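Local coordinates for protein orotidine 5'-phosphate decarboxylase (Streptomyces avermitilis, PDB 3V75) that probably catalyses the decarboxylation of orotidine 5'-phosphate to UMP, the last step of de novo UMP biosynthesis, at residues G237-P242 and G259-N264; V43-H48 and R66-V71. One frame throughout, in Å; residues are numbered along the deposited sequence.

Interaction 1 of 2, residues G237-P242 and G259-N264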
# COMPACT_ATOMS: atom_id res chain seq x y z
N GLY A 237 -12.48 19.12 4.45
CA GLY A 237 -12.62 17.71 4.12
C GLY A 237 -12.62 16.88 5.38
O GLY A 237 -12.30 17.37 6.47
N PRO A 238 -13.03 15.62 5.24
CA PRO A 238 -13.22 14.78 6.43
C PRO A 238 -11.87 14.38 7.05
O PRO A 238 -10.84 14.23 6.33
CB PRO A 238 -13.96 13.56 5.89
CG PRO A 238 -13.57 13.50 4.41
CD PRO A 238 -13.42 14.96 3.99
N LEU A 239 -11.86 14.17 8.37
CA LEU A 239 -10.63 13.77 9.06
C LEU A 239 -10.90 12.38 9.64
O LEU A 239 -11.66 12.26 10.61
CB LEU A 239 -10.33 14.76 10.18
CG LEU A 239 -10.22 16.23 9.75
CD1 LEU A 239 -10.07 17.11 10.99
CD2 LEU A 239 -9.00 16.42 8.83
N LEU A 240 -10.32 11.35 9.05
CA LEU A 240 -10.54 10.00 9.56
C LEU A 240 -9.66 9.85 10.78
O LEU A 240 -8.42 10.02 10.70
CB LEU A 240 -10.16 8.97 8.50
CG LEU A 240 -10.17 7.51 8.90
CD1 LEU A 240 -11.61 7.07 9.23
CD2 LEU A 240 -9.57 6.66 7.77
N ALA A 241 -10.28 9.57 11.92
CA ALA A 241 -9.55 9.60 13.18
C ALA A 241 -9.56 8.23 13.82
O ALA A 241 -10.50 7.90 14.55
CB ALA A 241 -10.15 10.65 14.12
N PRO A 242 -8.53 7.43 13.58
CA PRO A 242 -8.43 6.17 14.32
C PRO A 242 -8.10 6.41 15.82
O PRO A 242 -7.56 7.49 16.24
CB PRO A 242 -7.31 5.42 13.60
CG PRO A 242 -6.57 6.44 12.80
CD PRO A 242 -7.40 7.68 12.68
N GLY A 259 -10.84 20.63 18.09
CA GLY A 259 -11.30 22.02 17.95
C GLY A 259 -12.53 22.13 17.05
O GLY A 259 -13.34 21.19 16.96
N ALA A 260 -12.64 23.26 16.34
CA ALA A 260 -13.77 23.49 15.45
C ALA A 260 -13.86 22.42 14.36
O ALA A 260 -14.96 22.08 13.90
CB ALA A 260 -13.69 24.87 14.83
N ALA A 261 -12.72 21.85 13.99
CA ALA A 261 -12.73 20.82 12.97
C ALA A 261 -13.39 19.50 13.40
O ALA A 261 -13.54 18.58 12.58
CB ALA A 261 -11.32 20.54 12.48
N VAL A 262 -13.80 19.38 14.68
CA VAL A 262 -14.41 18.13 15.12
C VAL A 262 -15.67 17.78 14.32
O VAL A 262 -16.03 16.61 14.20
CB VAL A 262 -14.75 18.15 16.66
CG1 VAL A 262 -15.95 19.06 16.95
CG2 VAL A 262 -14.94 16.73 17.18
N ARG A 263 -16.32 18.80 13.75
CA ARG A 263 -17.52 18.57 12.97
C ARG A 263 -17.23 17.79 11.69
O ARG A 263 -18.14 17.18 11.11
CB ARG A 263 -18.17 19.91 12.60
CG ARG A 263 -17.28 20.84 11.72
CD ARG A 263 -18.02 22.22 11.42
NE ARG A 263 -17.38 23.10 10.41
CZ ARG A 263 -16.11 23.51 10.42
NH1 ARG A 263 -15.26 23.07 11.35
NH2 ARG A 263 -15.63 24.35 9.48
N ASN A 264 -15.95 17.80 11.26
CA ASN A 264 -15.53 17.09 10.05
C ASN A 264 -14.83 15.77 10.34
O ASN A 264 -14.36 15.11 9.42
CB ASN A 264 -14.59 17.99 9.22
CG ASN A 264 -15.30 19.20 8.65
OD1 ASN A 264 -16.54 19.26 8.64
ND2 ASN A 264 -14.52 20.16 8.13
O HOH W 1 -11.59 19.58 8.04
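Leu239 and Asn264 join the two backbones where neighbouring barrel strands begin: Leu239 N donates to Asn264 O over 2.9 Å with an angle of 157° at the hydrogen. The same carbonyl oxygen also receives a CA-H...O contact from Pro238, whose CA lies 3.2 Å from Asn264 O, so two consecutive residues of 237-242 converge on one acceptor. That acceptor ends a 3-10 segment, 260-264, in which Asn264 N bonds back to Ala261 O.

On the side-chain level Asn264 does most of the touching. The backbone sets Asn264 CB 3.6 Å from Gly237 O; with CG anti to the carbonyl carbon (chi1 -67°), the amide then lies alongside the start of segment 237-242. Direct contact gives way there to a water, which donates to Gly237 O at 2.8 Å and accepts from Asn264 ND2 at 3.0 Å; carboxamide and carbonyl are thus linked by a second, indirect polar bridge. Farther along, the CD1 branch of Leu239 reaches the methyl of Ala261, with 3.9 Å between Leu239 CD1 and Ala261 CB, and Leu233 packs on both residues.

The bond is the opening rung of a parallel ladder in a TIM barrel: Leu239 and Ala241 continue it with Val266 of strand 265-269, while Pro238 and Leu240 pair with Ala219 on the other flank, in strand 217-221.

Interaction 2 of 2, residues V43-H48 and R66-V71; sequences VGIDPH and RFSRTV
Phe67 and Pro47 meet at about a right angle, the phenyl ring offering one face to the proline. Pro47 CA sits over that face, 4.1 Å from the ring centroid of Phe67 and 19° off the normal, a CH-pi contact displaced toward the rim. Beside it Pro47 CB comes to 3.6 Å from Phe67 CD1, the closest approach between the two segments. The ring gets there because its CG is anti to the backbone N (chi1 178°), which carries it from the helix to the turn where the strand ends. Pro47 is the centre of an inverse gamma turn, so the ring packs against a sharp reversal of the chain.

Ile45 approaches the same ring differently: its CG2 branch lies at the edge, near the ring plane, with 4.3 Å between Ile45 CG2 and Phe67 CE1. Its other branch runs past Val71 in the opposite direction, Ile45 CG1 lying 4.2 Å from Val71 CG1. With an alanine at Phe67, Pro47 would probably lose the ring under its CA and CB, and Ile45 CG2 its aromatic neighbour. Ser68 OG lies 4.2 Å from Ile45 CG2, a loose contact, and hydrogen-bonds to Leu64 O. Asp46 starts away from the helix, its OD2 hydrogen-bonded to Ser270 OG.

Helix 61-75 runs nearly antiparallel to strand 43-45, at 154° and 10.0 Å between the segment axes, as befits the return helix of a beta-alpha unit. Trp55 meets the Phe67 ring, helix 86-90 covers Pro47 and Ser68 through Phe89, helix 93-109 packs on Ser68 and Ile45 through Thr103, and Leu274 of helix 271-274 packs on Val71.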
# COMPACT_ATOMS: atom_id res chain seq x y z
N VAL A 43 -17.09 2.25 11.90
CA VAL A 43 -16.71 1.03 12.62
C VAL A 43 -15.73 0.26 11.77
O VAL A 43 -16.00 -0.03 10.59
CB VAL A 43 -17.94 0.15 12.97
CG1 VAL A 43 -17.50 -1.18 13.60
CG2 VAL A 43 -18.88 0.90 13.91
N GLY A 44 -14.57 -0.09 12.33
CA GLY A 44 -13.60 -0.88 11.58
C GLY A 44 -14.14 -2.27 11.32
O GLY A 44 -14.92 -2.83 12.11
N ILE A 45 -13.74 -2.87 10.20
CA ILE A 45 -13.98 -4.31 10.03
C ILE A 45 -12.57 -4.90 10.03
O ILE A 45 -11.84 -4.85 9.01
CB ILE A 45 -14.73 -4.64 8.75
CG1 ILE A 45 -16.02 -3.83 8.65
CG2 ILE A 45 -15.03 -6.15 8.67
CD1 ILE A 45 -16.91 -4.15 7.41
N ASP A 46 -12.17 -5.43 11.20
CA ASP A 46 -10.78 -5.74 11.50
C ASP A 46 -10.62 -7.19 11.94
O ASP A 46 -10.43 -7.45 13.14
CB ASP A 46 -10.29 -4.82 12.64
CG ASP A 46 -10.27 -3.38 12.24
OD1 ASP A 46 -9.83 -3.07 11.13
OD2 ASP A 46 -10.73 -2.53 13.03
N PRO A 47 -10.73 -8.14 11.01
CA PRO A 47 -10.72 -9.56 11.39
C PRO A 47 -9.28 -10.05 11.58
O PRO A 47 -8.83 -10.98 10.88
CB PRO A 47 -11.38 -10.27 10.19
CG PRO A 47 -11.05 -9.33 9.02
CD PRO A 47 -11.15 -7.93 9.61
N HIS A 48 -8.55 -9.44 12.51
CA HIS A 48 -7.23 -9.99 12.85
C HIS A 48 -7.36 -11.22 13.72
O HIS A 48 -8.43 -11.49 14.31
CB HIS A 48 -6.30 -8.95 13.48
CG HIS A 48 -6.92 -8.12 14.56
ND1 HIS A 48 -7.24 -8.63 15.81
CD2 HIS A 48 -7.22 -6.80 14.60
CE1 HIS A 48 -7.73 -7.65 16.56
NE2 HIS A 48 -7.74 -6.53 15.84
N ARG A 66 -17.01 -15.58 8.49
CA ARG A 66 -18.09 -15.54 9.48
C ARG A 66 -18.08 -14.20 10.25
O ARG A 66 -19.14 -13.60 10.51
CB ARG A 66 -17.94 -16.71 10.45
CG ARG A 66 -19.04 -16.75 11.51
CD ARG A 66 -20.40 -16.98 10.85
NE ARG A 66 -21.18 -15.74 10.70
CZ ARG A 66 -22.43 -15.69 10.21
NH1 ARG A 66 -23.02 -16.83 9.83
NH2 ARG A 66 -23.13 -14.55 10.16
N PHE A 67 -16.88 -13.76 10.62
CA PHE A 67 -16.71 -12.48 11.33
C PHE A 67 -17.28 -11.35 10.47
O PHE A 67 -18.08 -10.52 10.93
CB PHE A 67 -15.21 -12.26 11.55
CG PHE A 67 -14.87 -10.97 12.23
CD1 PHE A 67 -14.72 -9.79 11.50
CD2 PHE A 67 -14.63 -10.92 13.61
CE1 PHE A 67 -14.37 -8.60 12.12
CE2 PHE A 67 -14.26 -9.72 14.24
CZ PHE A 67 -14.15 -8.55 13.49
N SER A 68 -16.81 -11.27 9.22
CA SER A 68 -17.18 -10.18 8.34
C SER A 68 -18.69 -10.16 8.07
O SER A 68 -19.35 -9.09 8.10
CB SER A 68 -16.37 -10.32 7.04
OG SER A 68 -14.99 -10.17 7.34
N ARG A 69 -19.25 -11.33 7.83
CA ARG A 69 -20.67 -11.43 7.59
C ARG A 69 -21.48 -10.95 8.79
O ARG A 69 -22.48 -10.24 8.64
CB ARG A 69 -21.02 -12.89 7.25
CG ARG A 69 -22.48 -13.10 7.06
CD ARG A 69 -22.75 -14.52 6.58
NE ARG A 69 -24.19 -14.73 6.66
CZ ARG A 69 -24.81 -15.80 6.18
NH1 ARG A 69 -24.08 -16.75 5.59
NH2 ARG A 69 -26.14 -15.90 6.30
N THR A 70 -21.06 -11.34 9.99
CA THR A 70 -21.80 -10.96 11.19
C THR A 70 -21.72 -9.46 11.42
O THR A 70 -22.72 -8.83 11.81
CB THR A 70 -21.23 -11.71 12.41
OG1 THR A 70 -21.58 -13.08 12.28
CG2 THR A 70 -21.78 -11.13 13.73
N VAL A 71 -20.54 -8.87 11.18
CA VAL A 71 -20.39 -7.43 11.37
C VAL A 71 -21.36 -6.68 10.49
O VAL A 71 -22.07 -5.79 10.97
CB VAL A 71 -18.95 -6.92 11.17
CG1 VAL A 71 -18.91 -5.38 11.21
CG2 VAL A 71 -18.02 -7.53 12.24

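Overall arrangement
Both contacts belong to one closed eight-stranded parallel barrel. Interaction 2 is complete along the chain before interaction 1 begins; it packs helix 61-75, beyond the short helix 49-54, against the end of the first strand, 42-45. Interaction 1 links the seventh strand, 239-241, to the 3-10 approach to the eighth, 265-269. Since the eighth strand pairs with the first, through Gly44 and Val269, the two regions are joined across the barrel's closure. The centres of interactions 1 and 2 are about 24 Å apart, on opposite sides of the chain's centre, and their nearest atoms about 8 Å apart. Interaction 2 is nearer the predicted proton donor, Lys119, whose side chain is about 9 Å from that of Asp46.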